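Local coordinates for uncharacterized protein AF_1514 (Archaeoglobus fulgidus DSM 4304, PDB 3C0F) that is of unknown function but adopts a hot dog fold and belongs to the DUF5619 family, at residues Gly45-Ala48 against Pro49-Cys53. Numbering follows the deposited sequence.
Sequences GYRA and PEVYC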
loop_
_atom_site.group_PDB
_atom_site.type_symbol
_atom_site.label_atom_id
_atom_site.label_comp_id
_atom_site.label_asym_id
_atom_site.label_seq_id
_atom_site.Cartn_x
_atom_site.Cartn_y
_atom_site.Cartn_z
ATOM N N GLY A 45 0.794 12.853 -17.235
ATOM C CA GLY A 45 2.134 12.651 -17.775
ATOM C C GLY A 45 3.204 13.460 -17.059
ATOM O O GLY A 45 4.388 13.341 -17.374
ATOM N N TYR A 46 2.788 14.283 -16.096
ATOM C CA TYR A 46 3.715 15.095 -15.310
ATOM C C TYR A 46 4.738 14.242 -14.568
ATOM O O TYR A 46 4.412 13.169 -14.054
ATOM C CB TYR A 46 2.964 15.973 -14.304
ATOM C CG TYR A 46 3.880 16.789 -13.409
ATOM C CD1 TYR A 46 4.567 17.898 -13.911
ATOM C CD2 TYR A 46 4.073 16.446 -12.069
ATOM C CE1 TYR A 46 5.416 18.643 -13.106
ATOM C CE2 TYR A 46 4.923 17.193 -11.251
ATOM C CZ TYR A 46 5.585 18.291 -11.780
ATOM O OH TYR A 46 6.424 19.043 -10.990
ATOM N N ARG A 47 5.978 14.724 -14.526
ATOM C CA ARG A 47 6.988 14.123 -13.661
ATOM C C ARG A 47 7.910 15.169 -13.042
ATOM O O ARG A 47 8.098 16.257 -13.593
ATOM C CB ARG A 47 7.791 13.032 -14.397
ATOM C CG ARG A 47 8.937 13.520 -15.299
ATOM C CD ARG A 47 8.439 14.323 -16.497
ATOM N NE ARG A 47 7.394 13.631 -17.254
ATOM C CZ ARG A 47 7.613 12.783 -18.256
ATOM N NH1 ARG A 47 8.851 12.499 -18.643
ATOM N NH2 ARG A 47 6.586 12.213 -18.876
ATOM N N ALA A 48 8.457 14.824 -11.882
ATOM C CA ALA A 48 9.520 15.590 -11.245
ATOM C C ALA A 48 10.585 14.583 -10.812
ATOM O O ALA A 48 10.243 13.513 -10.308
ATOM C CB ALA A 48 8.986 16.371 -10.054
ATOM N N PRO A 49 11.876 14.900 -11.032
ATOM C CA PRO A 49 12.385 16.146 -11.615
ATOM C C PRO A 49 12.072 16.273 -13.107
ATOM O O PRO A 49 11.489 15.360 -13.705
ATOM C CB PRO A 49 13.899 16.043 -11.392
ATOM C CG PRO A 49 14.173 14.588 -11.383
ATOM C CD PRO A 49 12.971 13.965 -10.708
ATOM N N GLU A 50 12.472 17.397 -13.694
ATOM C CA GLU A 50 12.155 17.711 -15.081
ATOM C C GLU A 50 13.023 16.901 -16.050
ATOM O O GLU A 50 14.066 17.372 -16.513
ATOM C CB GLU A 50 12.318 19.213 -15.317
ATOM C CG GLU A 50 11.716 19.723 -16.610
ATOM C CD GLU A 50 12.117 21.153 -16.909
ATOM O OE1 GLU A 50 12.423 21.904 -15.959
ATOM O OE2 GLU A 50 12.128 21.523 -18.101
ATOM N N VAL A 51 12.584 15.676 -16.334
ATOM C CA VAL A 51 13.273 14.788 -17.275
ATOM C C VAL A 51 12.316 14.313 -18.371
ATOM O O VAL A 51 11.347 13.599 -18.097
ATOM C CB VAL A 51 13.986 13.584 -16.569
ATOM C CG1 VAL A 51 15.225 14.055 -15.830
ATOM C CG2 VAL A 51 13.046 12.829 -15.615
ATOM N N TYR A 52 12.600 14.738 -19.597
ATOM C CA TYR A 52 11.740 14.498 -20.729
ATOM C C TYR A 52 12.551 13.968 -21.896
ATOM O O TYR A 52 13.700 14.325 -22.077
ATOM C CB TYR A 52 10.998 15.774 -21.122
ATOM C CG TYR A 52 9.925 16.222 -20.176
ATOM C CD1 TYR A 52 8.644 15.765 -20.291
ATOM C CD2 TYR A 52 10.177 17.126 -19.199
ATOM C CE1 TYR A 52 7.699 16.171 -19.463
ATOM C CE2 TYR A 52 9.207 17.524 -18.344
ATOM C CZ TYR A 52 7.975 17.042 -18.473
ATOM O OH TYR A 52 7.003 17.415 -17.614
ATOM N N CYS A 53 11.959 13.108 -22.695
ATOM C CA CYS A 53 12.595 12.678 -23.925
ATOM C C CYS A 53 13.891 11.896 -23.778
ATOM O O CYS A 53 14.808 12.087 -24.581
#
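Between Ala48 and Pro49 the peptide bond is cis, and with the inverse gamma turn centred on Glu50 it bends the chain back, so that the run from Pro49 to Tyr52 heads 129° away from the direction of Tyr46 to Ala48. Arg47 reaches into this bend. Its CG sits between the backbone N and the carbonyl carbon (chi1 81°), and two further kinks in the chain lay the Arg47 guanidinium flat against one face of the Tyr52 ring, the planes 11° apart and the centres 4.2 Å apart. Arg47 CD packs over the Tyr52 ring as a CH-pi contact, 3.7 Å from its centroid. Strand 47-48 is an outermost strand of the chain's antiparallel sheet in this hot dog fold, pairing with strand 33-41 through Ala48 and Val39, and the loop that follows leads to helix 58-65, where Pro58 and Trp59 also touch Arg47. Backbone carbonyls meet the guanidinium at its edge. Arg47 NH1 donates to Val51 O at 2.8 Å, while NE and NH2 of the same residue both bond Gly45 O, just before the strand, at 3.0 Å and 2.9 Å. Three hydrogen bonds, all close to the guanidinium plane, thus fix its rotation against the face of Tyr52. With an alanine at Arg47, the carbonyls of Val51 and Gly45 would probably lose these donors and one face of Tyr52 its stacking partner.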